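Local coordinates for fructuronate-tagaturonate epimerase UxaE from Cohnella laeviribosi in complex with 1 glycerol (Cohnella laeviribosi, PDB 6IL9), which probably catalyses the epimerisation that interconverts D-fructuronate and D-tagaturonate, using a zinc-binding TIM-barrel scaffold, at residues D98-A103 with E460-L465; Q123-L128 with D160-E165; G369-E374 with S478-H483. All blocks are in the same frame, centred on the assembly; numbering follows the deposited sequence.

Contact 1. Residues D98-A103 with E460-L465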
loop_
_atom_site.group_PDB
_atom_site.type_symbol
_atom_site.label_atom_id
_atom_site.label_comp_id
_atom_site.label_asym_id
_atom_site.label_seq_id
_atom_site.Cartn_x
_atom_site.Cartn_y
_atom_site.Cartn_z
ATOM N N ASP A 98 -4.694 -1.401 -3.565
ATOM C CA ASP A 98 -5.792 -1.993 -4.322
ATOM C C ASP A 98 -5.248 -2.392 -5.691
ATOM O O ASP A 98 -5.072 -1.541 -6.569
ATOM C CB ASP A 98 -6.944 -1.007 -4.433
ATOM C CG ASP A 98 -8.139 -1.584 -5.157
ATOM O OD1 ASP A 98 -8.123 -2.791 -5.509
ATOM O OD2 ASP A 98 -9.093 -0.817 -5.378
ATOM N N ARG A 99 -4.995 -3.689 -5.860
ATOM C CA ARG A 99 -4.474 -4.258 -7.096
ATOM C C ARG A 99 -5.518 -4.320 -8.192
ATOM O O ARG A 99 -5.159 -4.544 -9.353
ATOM C CB ARG A 99 -3.944 -5.671 -6.838
ATOM C CG ARG A 99 -2.769 -5.689 -5.912
ATOM C CD ARG A 99 -2.442 -7.082 -5.430
ATOM N NE ARG A 99 -1.125 -7.096 -4.798
ATOM C CZ ARG A 99 -0.549 -8.185 -4.309
ATOM N NH1 ARG A 99 -1.183 -9.351 -4.354
ATOM N NH2 ARG A 99 0.658 -8.097 -3.766
ATOM N N LEU A 100 -6.785 -4.131 -7.841
ATOM C CA LEU A 100 -7.910 -4.353 -8.736
ATOM C C LEU A 100 -8.619 -3.078 -9.142
ATOM O O LEU A 100 -9.238 -3.046 -10.209
ATOM C CB LEU A 100 -8.929 -5.292 -8.077
ATOM C CG LEU A 100 -8.374 -6.631 -7.590
ATOM C CD1 LEU A 100 -9.434 -7.364 -6.779
ATOM C CD2 LEU A 100 -7.914 -7.471 -8.781
ATOM N N GLY A 101 -8.557 -2.036 -8.318
ATOM C CA GLY A 101 -9.302 -0.830 -8.599
ATOM C C GLY A 101 -10.751 -0.830 -8.153
ATOM O O GLY A 101 -11.487 0.098 -8.522
ATOM N N ILE A 102 -11.188 -1.821 -7.373
ATOM C CA ILE A 102 -12.577 -1.929 -6.933
ATOM C C ILE A 102 -12.733 -1.915 -5.418
ATOM O O ILE A 102 -13.854 -2.073 -4.928
ATOM C CB ILE A 102 -13.255 -3.192 -7.505
ATOM C CG1 ILE A 102 -12.555 -4.454 -7.005
ATOM C CG2 ILE A 102 -13.294 -3.137 -9.026
ATOM C CD1 ILE A 102 -13.270 -5.761 -7.404
ATOM N N ALA A 103 -11.653 -1.757 -4.658
ATOM C CA ALA A 103 -11.749 -1.827 -3.200
ATOM C C ALA A 103 -11.893 -0.466 -2.530
ATOM O O ALA A 103 -12.116 -0.410 -1.313
ATOM C CB ALA A 103 -10.516 -2.523 -2.611
ATOM N N GLU A 460 -14.242 -12.695 -16.204
ATOM C CA GLU A 460 -15.230 -13.320 -15.339
ATOM C C GLU A 460 -14.998 -12.954 -13.878
ATOM O O GLU A 460 -15.960 -12.802 -13.123
ATOM C CB GLU A 460 -15.221 -14.839 -15.513
ATOM C CG GLU A 460 -16.355 -15.503 -14.767
ATOM C CD GLU A 460 -16.395 -17.021 -14.929
ATOM O OE1 GLU A 460 -15.499 -17.592 -15.590
ATOM O OE2 GLU A 460 -17.331 -17.631 -14.375
ATOM N N PHE A 461 -13.734 -12.804 -13.468
ATOM C CA PHE A 461 -13.442 -12.378 -12.099
ATOM C C PHE A 461 -14.100 -11.036 -11.788
ATOM O O PHE A 461 -14.779 -10.880 -10.763
ATOM C CB PHE A 461 -11.923 -12.301 -11.904
ATOM C CG PHE A 461 -11.498 -11.829 -10.531
ATOM C CD1 PHE A 461 -11.360 -12.728 -9.481
ATOM C CD2 PHE A 461 -11.203 -10.499 -10.304
ATOM C CE1 PHE A 461 -10.959 -12.293 -8.222
ATOM C CE2 PHE A 461 -10.793 -10.069 -9.055
ATOM C CZ PHE A 461 -10.676 -10.972 -8.017
ATOM N N PHE A 462 -13.897 -10.044 -12.656
ATOM C CA PHE A 462 -14.473 -8.735 -12.377
ATOM C C PHE A 462 -15.989 -8.763 -12.509
ATOM O O PHE A 462 -16.685 -8.032 -11.800
ATOM C CB PHE A 462 -13.842 -7.678 -13.287
ATOM C CG PHE A 462 -12.529 -7.172 -12.766
ATOM C CD1 PHE A 462 -12.494 -6.278 -11.709
ATOM C CD2 PHE A 462 -11.335 -7.638 -13.286
ATOM C CE1 PHE A 462 -11.279 -5.823 -11.196
ATOM C CE2 PHE A 462 -10.120 -7.192 -12.782
ATOM C CZ PHE A 462 -10.095 -6.285 -11.733
ATOM N N ARG A 463 -16.518 -9.630 -13.374
ATOM C CA ARG A 463 -17.964 -9.763 -13.478
ATOM C C ARG A 463 -18.563 -10.269 -12.168
ATOM O O ARG A 463 -19.567 -9.726 -11.688
ATOM C CB ARG A 463 -18.305 -10.693 -14.645
ATOM C CG ARG A 463 -19.662 -10.481 -15.275
ATOM C CD ARG A 463 -19.613 -10.818 -16.772
ATOM N NE ARG A 463 -19.023 -12.134 -17.028
ATOM C CZ ARG A 463 -18.017 -12.367 -17.871
ATOM N NH1 ARG A 463 -17.474 -11.374 -18.564
ATOM N NH2 ARG A 463 -17.558 -13.602 -18.033
ATOM N N THR A 464 -17.955 -11.294 -11.551
ATOM C CA THR A 464 -18.524 -11.750 -10.285
ATOM C C THR A 464 -18.315 -10.725 -9.181
ATOM O O THR A 464 -19.185 -10.573 -8.322
ATOM C CB THR A 464 -17.972 -13.110 -9.842
ATOM O OG1 THR A 464 -16.786 -12.937 -9.064
ATOM C CG2 THR A 464 -17.700 -14.015 -11.014
ATOM N N LEU A 465 -17.198 -9.994 -9.193
ATOM C CA LEU A 465 -16.988 -9.023 -8.121
ATOM C C LEU A 465 -17.946 -7.843 -8.246
ATOM O O LEU A 465 -18.371 -7.281 -7.229
ATOM C CB LEU A 465 -15.534 -8.556 -8.092
ATOM C CG LEU A 465 -14.626 -9.299 -7.095
ATOM C CD1 LEU A 465 -14.976 -8.923 -5.658
ATOM C CD2 LEU A 465 -14.771 -10.807 -7.279
#

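Contact 2. Residues Q123-L128 with D160-E165. With ZN (zinc ion), chain C.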
loop_
_atom_site.group_PDB
_atom_site.type_symbol
_atom_site.label_atom_id
_atom_site.label_comp_id
_atom_site.label_asym_id
_atom_site.label_seq_id
_atom_site.Cartn_x
_atom_site.Cartn_y
_atom_site.Cartn_z
ATOM N N GLN A 123 0.252 1.565 -4.821
ATOM C CA GLN A 123 0.677 0.393 -5.578
ATOM C C GLN A 123 2.167 0.521 -5.849
ATOM O O GLN A 123 2.691 1.632 -5.994
ATOM C CB GLN A 123 -0.087 0.250 -6.907
ATOM C CG GLN A 123 -1.514 -0.303 -6.783
ATOM C CD GLN A 123 -1.528 -1.770 -6.405
ATOM O OE1 GLN A 123 -1.474 -2.645 -7.277
ATOM N NE2 GLN A 123 -1.583 -2.054 -5.105
ATOM N N SER A 124 2.844 -0.620 -5.901
ATOM C CA SER A 124 4.262 -0.665 -6.231
ATOM C C SER A 124 4.458 -0.736 -7.740
ATOM O O SER A 124 3.546 -1.083 -8.493
ATOM C CB SER A 124 4.945 -1.871 -5.579
ATOM O OG SER A 124 4.527 -3.085 -6.187
ATOM N N ILE A 125 5.685 -0.415 -8.165
ATOM C CA ILE A 125 6.055 -0.524 -9.574
ATOM C C ILE A 125 5.857 -1.951 -10.066
ATOM O O ILE A 125 5.353 -2.181 -11.173
ATOM C CB ILE A 125 7.508 -0.047 -9.776
ATOM C CG1 ILE A 125 7.617 1.452 -9.518
ATOM C CG2 ILE A 125 7.984 -0.375 -11.175
ATOM C CD1 ILE A 125 6.843 2.294 -10.514
ATOM N N ARG A 126 6.234 -2.935 -9.241
ATOM C CA ARG A 126 6.030 -4.334 -9.602
ATOM C C ARG A 126 4.548 -4.667 -9.730
ATOM O O ARG A 126 4.142 -5.378 -10.654
ATOM C CB ARG A 126 6.691 -5.242 -8.565
ATOM C CG ARG A 126 6.315 -6.714 -8.709
ATOM C CD ARG A 126 7.250 -7.588 -7.912
ATOM N NE ARG A 126 8.624 -7.446 -8.385
ATOM C CZ ARG A 126 9.688 -7.435 -7.589
ATOM N NH1 ARG A 126 9.534 -7.562 -6.276
ATOM N NH2 ARG A 126 10.902 -7.296 -8.107
ATOM N N GLU A 127 3.722 -4.172 -8.805
ATOM C CA GLU A 127 2.287 -4.427 -8.895
ATOM C C GLU A 127 1.693 -3.850 -10.173
ATOM O O GLU A 127 0.822 -4.469 -10.793
ATOM C CB GLU A 127 1.576 -3.846 -7.679
ATOM C CG GLU A 127 1.639 -4.732 -6.465
ATOM C CD GLU A 127 1.153 -4.029 -5.210
ATOM O OE1 GLU A 127 1.634 -2.908 -4.911
ATOM O OE2 GLU A 127 0.284 -4.602 -4.517
ATOM N N LEU A 128 2.122 -2.647 -10.563
ATOM C CA LEU A 128 1.658 -2.086 -11.829
ATOM C C LEU A 128 2.064 -2.975 -12.995
ATOM O O LEU A 128 1.260 -3.235 -13.897
ATOM C CB LEU A 128 2.224 -0.684 -12.031
ATOM C CG LEU A 128 1.804 0.388 -11.026
ATOM C CD1 LEU A 128 2.525 1.692 -11.342
ATOM C CD2 LEU A 128 0.289 0.566 -11.033
ATOM N N ASP A 160 4.697 3.572 -4.013
ATOM C CA ASP A 160 5.257 2.580 -3.114
ATOM C C ASP A 160 6.465 1.908 -3.752
ATOM O O ASP A 160 6.472 1.645 -4.956
ATOM C CB ASP A 160 4.179 1.546 -2.776
ATOM C CG ASP A 160 4.631 0.532 -1.755
ATOM O OD1 ASP A 160 5.543 0.836 -0.958
ATOM O OD2 ASP A 160 4.071 -0.584 -1.761
ATOM N N HIS A 161 7.493 1.650 -2.940
ATOM C CA HIS A 161 8.665 0.878 -3.363
ATOM C C HIS A 161 9.328 1.454 -4.609
ATOM O O HIS A 161 9.689 0.718 -5.532
ATOM C CB HIS A 161 8.295 -0.577 -3.629
ATOM C CG HIS A 161 8.424 -1.455 -2.436
ATOM N ND1 HIS A 161 9.643 -1.764 -1.873
ATOM C CD2 HIS A 161 7.489 -2.105 -1.707
ATOM C CE1 HIS A 161 9.452 -2.553 -0.833
ATOM N NE2 HIS A 161 8.156 -2.787 -0.721
ATOM N N LEU A 162 9.507 2.774 -4.625
ATOM C CA LEU A 162 10.200 3.420 -5.736
ATOM C C LEU A 162 11.710 3.264 -5.596
ATOM O O LEU A 162 12.274 3.398 -4.505
ATOM C CB LEU A 162 9.842 4.902 -5.808
ATOM C CG LEU A 162 8.367 5.319 -5.852
ATOM C CD1 LEU A 162 8.263 6.829 -5.779
ATOM C CD2 LEU A 162 7.666 4.796 -7.090
ATOM N N LYS A 163 12.370 2.988 -6.723
ATOM C CA LYS A 163 13.809 2.762 -6.789
ATOM C C LYS A 163 14.491 3.635 -7.829
ATOM O O LYS A 163 15.626 4.064 -7.617
ATOM C CB LYS A 163 14.112 1.279 -7.117
ATOM C CG LYS A 163 13.652 0.280 -6.063
ATOM C CD LYS A 163 13.963 -1.158 -6.491
ATOM C CE LYS A 163 12.996 -2.155 -5.843
ATOM N NZ LYS A 163 12.463 -3.168 -6.808
ATOM N N LYS A 164 13.831 3.895 -8.950
ATOM C CA LYS A 164 14.451 4.576 -10.077
ATOM C C LYS A 164 13.995 6.025 -10.116
ATOM O O LYS A 164 12.829 6.327 -9.848
ATOM C CB LYS A 164 14.095 3.876 -11.391
ATOM C CG LYS A 164 14.512 2.428 -11.449
ATOM C CD LYS A 164 14.556 1.929 -12.887
ATOM C CE LYS A 164 15.460 0.709 -13.028
ATOM N NZ LYS A 164 16.787 0.890 -12.366
ATOM N N GLU A 165 14.924 6.922 -10.469
ATOM C CA GLU A 165 14.617 8.350 -10.462
ATOM C C GLU A 165 13.469 8.680 -11.407
ATOM O O GLU A 165 12.658 9.567 -11.116
ATOM C CB GLU A 165 15.863 9.156 -10.834
ATOM C CG GLU A 165 16.983 9.034 -9.834
ATOM C CD GLU A 165 18.129 9.984 -10.124
ATOM O OE1 GLU A 165 19.293 9.561 -9.972
ATOM O OE2 GLU A 165 17.868 11.145 -10.497
HETATM ZN ZN ZN C . 8.032 -3.024 1.635
HETATM O O HOH W 1 1.546 -1.390 -2.686
HETATM O O HOH W 2 6.652 -4.811 1.195
#

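Contact 3. Residues G369-E374 with S478-H483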
loop_
_atom_site.group_PDB
_atom_site.type_symbol
_atom_site.label_atom_id
_atom_site.label_comp_id
_atom_site.label_asym_id
_atom_site.label_seq_id
_atom_site.Cartn_x
_atom_site.Cartn_y
_atom_site.Cartn_z
ATOM N N GLY A 369 -2.147 -6.868 -0.867
ATOM C CA GLY A 369 -2.604 -8.157 -1.360
ATOM C C GLY A 369 -3.754 -8.761 -0.575
ATOM O O GLY A 369 -4.540 -9.544 -1.122
ATOM N N THR A 370 -3.876 -8.419 0.712
ATOM C CA THR A 370 -4.981 -8.968 1.494
ATOM C C THR A 370 -6.325 -8.515 0.942
ATOM O O THR A 370 -7.327 -9.220 1.086
ATOM C CB THR A 370 -4.853 -8.576 2.967
ATOM O OG1 THR A 370 -5.512 -9.549 3.788
ATOM C CG2 THR A 370 -5.455 -7.185 3.241
ATOM N N ASN A 371 -6.355 -7.359 0.283
ATOM C CA ASN A 371 -7.590 -6.870 -0.314
ATOM C C ASN A 371 -7.934 -7.641 -1.583
ATOM O O ASN A 371 -9.119 -7.836 -1.897
ATOM C CB ASN A 371 -7.436 -5.367 -0.559
ATOM C CG ASN A 371 -7.093 -4.621 0.719
ATOM O OD1 ASN A 371 -7.826 -4.710 1.704
ATOM N ND2 ASN A 371 -5.971 -3.911 0.724
ATOM N N TRP A 372 -6.904 -8.106 -2.299
ATOM C CA TRP A 372 -7.096 -9.039 -3.402
ATOM C C TRP A 372 -7.556 -10.401 -2.885
ATOM O O TRP A 372 -8.439 -11.033 -3.476
ATOM C CB TRP A 372 -5.785 -9.133 -4.199
ATOM C CG TRP A 372 -5.400 -10.473 -4.756
ATOM C CD1 TRP A 372 -4.464 -11.343 -4.248
ATOM C CD2 TRP A 372 -5.887 -11.071 -5.961
ATOM N NE1 TRP A 372 -4.366 -12.456 -5.048
ATOM C CE2 TRP A 372 -5.220 -12.308 -6.115
ATOM C CE3 TRP A 372 -6.818 -10.679 -6.929
ATOM C CZ2 TRP A 372 -5.469 -13.165 -7.196
ATOM C CZ3 TRP A 372 -7.056 -11.525 -8.004
ATOM C CH2 TRP A 372 -6.391 -12.758 -8.122
ATOM N N LEU A 373 -7.000 -10.863 -1.761
ATOM C CA LEU A 373 -7.435 -12.161 -1.257
ATOM C C LEU A 373 -8.889 -12.128 -0.793
ATOM O O LEU A 373 -9.580 -13.149 -0.870
ATOM C CB LEU A 373 -6.524 -12.635 -0.117
ATOM C CG LEU A 373 -5.117 -13.087 -0.503
ATOM C CD1 LEU A 373 -4.365 -13.587 0.737
ATOM C CD2 LEU A 373 -5.124 -14.175 -1.587
ATOM N N GLU A 374 -9.382 -10.981 -0.312
ATOM C CA GLU A 374 -10.804 -10.911 0.018
ATOM C C GLU A 374 -11.674 -11.001 -1.227
ATOM O O GLU A 374 -12.785 -11.537 -1.164
ATOM C CB GLU A 374 -11.124 -9.628 0.774
ATOM C CG GLU A 374 -10.605 -9.625 2.205
ATOM C CD GLU A 374 -11.100 -10.798 3.034
ATOM O OE1 GLU A 374 -12.285 -11.199 2.903
ATOM O OE2 GLU A 374 -10.291 -11.320 3.838
ATOM N N SER A 478 -15.205 -5.834 7.371
ATOM C CA SER A 478 -14.954 -6.763 8.465
ATOM C C SER A 478 -13.466 -7.038 8.618
ATOM O O SER A 478 -12.926 -7.042 9.732
ATOM C CB SER A 478 -15.715 -8.067 8.208
ATOM O OG SER A 478 -15.358 -9.050 9.161
ATOM N N HIS A 479 -12.791 -7.280 7.502
ATOM C CA HIS A 479 -11.404 -7.719 7.518
ATOM C C HIS A 479 -10.455 -6.569 7.850
ATOM O O HIS A 479 -9.607 -6.694 8.736
ATOM C CB HIS A 479 -11.069 -8.334 6.161
ATOM C CG HIS A 479 -9.698 -8.914 6.077
ATOM N ND1 HIS A 479 -9.306 -10.014 6.811
ATOM C CD2 HIS A 479 -8.627 -8.557 5.330
ATOM C CE1 HIS A 479 -8.047 -10.299 6.529
ATOM N NE2 HIS A 479 -7.616 -9.434 5.631
ATOM N N ILE A 480 -10.561 -5.451 7.130
ATOM C CA ILE A 480 -9.734 -4.297 7.494
ATOM C C ILE A 480 -10.173 -3.727 8.842
ATOM O O ILE A 480 -9.343 -3.221 9.614
ATOM C CB ILE A 480 -9.770 -3.247 6.365
ATOM C CG1 ILE A 480 -9.295 -3.888 5.062
ATOM C CG2 ILE A 480 -8.887 -2.020 6.695
ATOM C CD1 ILE A 480 -7.902 -4.480 5.140
ATOM N N GLY A 481 -11.471 -3.804 9.156
ATOM C CA GLY A 481 -11.921 -3.363 10.465
ATOM C C GLY A 481 -11.200 -4.087 11.587
ATOM O O GLY A 481 -10.829 -3.482 12.591
ATOM N N LYS A 482 -10.988 -5.391 11.424
ATOM C CA LYS A 482 -10.275 -6.157 12.445
ATOM C C LYS A 482 -8.835 -5.679 12.595
ATOM O O LYS A 482 -8.289 -5.668 13.707
ATOM C CB LYS A 482 -10.309 -7.642 12.094
ATOM C CG LYS A 482 -9.403 -8.484 12.958
ATOM C CD LYS A 482 -9.574 -9.954 12.636
ATOM C CE LYS A 482 -8.700 -10.788 13.557
ATOM N NZ LYS A 482 -8.998 -12.242 13.411
ATOM N N HIS A 483 -8.193 -5.305 11.484
ATOM C CA HIS A 483 -6.856 -4.718 11.562
ATOM C C HIS A 483 -6.873 -3.453 12.409
ATOM O O HIS A 483 -6.039 -3.273 13.305
ATOM C CB HIS A 483 -6.331 -4.375 10.160
ATOM C CG HIS A 483 -5.924 -5.562 9.337
ATOM N ND1 HIS A 483 -6.829 -6.462 8.818
ATOM C CD2 HIS A 483 -4.704 -5.964 8.910
ATOM C CE1 HIS A 483 -6.182 -7.377 8.115
ATOM N NE2 HIS A 483 -4.892 -7.099 8.155
#

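Contact 1. Residues D98-A103 with E460-L465
The carbonyl oxygen of L100 leans on an aromatic ring: its O lies 3.6 Å from CE1 of F462, approaching obliquely rather than squarely over the face or at the edge. No hydrogen bond joins 98-103 to 460-465, so a polar backbone atom set obliquely against a phenyl ring is the exception in an otherwise apolar contact. L100 supplies much of the rest. Its CD1 comes up to the edge of the F461 ring, in the ring plane, 3.8 Å from CE2, while CD2 reaches CZ of F462 at 3.9 Å. That CD2 also touches F461, so the leucine is wedged against two successive rings of helix 458-467, and those rings also meet one another, with CD2 of F461 lying above the rim of F462. I102 closes the other end. With CG1 set between the backbone N and the carbonyl carbon (chi1 62°), its CD1 projects onto L465, 3.7 Å from CB, and its CG2 touches the F462 edge.

The loop follows the first strand of the TIM barrel, 93-96, and leads into helix 104-111, so the contact ties a strand-to-helix connection of the barrel to a helix near the C-terminal end of the chain. Its shape is set from within by D98. OD1 takes the backbone N of L100 at 3.0 Å, an Asx turn, and a weaker bond from G101 N; OD2 receives the N of A103 at 2.8 Å. L100 N and A103 N meet the carboxylate well out of its plane, from opposite sides. G101 has a positive phi (84°), where a side chain would run into the preceding carbonyl O. Beyond the pair, Y472 of helix 469-487 packs against both I102 and L465, and A375 of helix 369-382 against L100 and F461.

Contact 2. Residues Q123-L128 with D160-E165
D160 meets Q123 first through its CB, which lies 3.5 Å from the Q123 carbonyl O; the same oxygen accepts a weak hydrogen bond from D160 N. From CB the chain runs with CG opposite the backbone N (chi1 -175°), carrying the carboxylate past S124, whose CB is 4.1 Å from OD2. OD1 pairs with K366 in a salt bridge. OD2 accepts from a water at 2.8 Å; a glycerol, probably a crystallisation additive, is modelled very close to OD2, so any bond there is doubtful. That water donates its other hydrogen to E127 OE1 and so bridges the two carboxylates.

E127 is itself fixed by S124 in a capping box: S124 N donates to E127 OE1, and E127 N to S124 OG, at the start of helix 125-131. Next to D160 the chain turns a corner at H161, whose NE2 binds zinc at 2.4 Å alongside D273, H343 and a water, while D182 holds ND1. A C-H...O contact from S124 CA to D160 O, 3.4 Å, adds to the weak backbone bond. Strands 117-124 and 156-162 are parallel neighbours in the barrel, and L162, touching I125, packs against helices 135-149 and 165-173 and strand 178-182.

Contact 3. Residues G369-E374 with S478-H483
Two torsions bring H479 and E374 together: the imidazole is anti to its backbone N (chi1 -176°), which places its NE2 edge at T370, and the glutamate chain bends at its second torsion (chi2 -56°) to lay OE2 over the ring centre, 3.3 Å above its plane. At the ring edge NE2 donates to T370 OG1 over 2.8 Å, the hydroxyl lying slightly tilted from the ring plane. H483 CE1 sits over the opposite face, near the rim, and H483 ND1 is held by the H479 carbonyl O at 2.8 Å. The ring is met on both faces and hydrogen-bonded at one edge. The carboxylate would tend to favour a protonated imidazole, though its OE1 already pairs with R377. Replacing H479 by alanine is likely to leave T370 OG1 without the imidazole donor and open a gap between E374 and H483. Nearby, I480 CD1 touches N371 OD1 at 3.4 Å; that amide is bound by H107 and G97. D347 also bonds T370 OG1, and a phosphoserine at position 346 takes the T370 N. Running roughly antiparallel at 146°, the two segments pack the helix after the eighth strand of a TIM barrel against the C-terminal helix 469-487.

R99 of contact 1 reaches both other contacts, and W372 joins contact 3 to contact 1. R99 forms a salt bridge with contact 2, its NE 2.9 Å from E127 OE2, and NH1 of the same guanidinium lies 3.5 Å from G369 CA of contact 3. The indole of W372 fills the seam between contacts 1 and 3, with CZ3 3.7 Å from F461 CZ. Contacts 2 and 3 do not touch; their nearest atoms are about 5 Å apart. H161 of contact 2 binds the zinc, and the glycerol sits beside the same contact, whereas the side chains of T370 and L100 are about 7 and 14 Å from the glycerol, so contact 1 is the farther of the two from it.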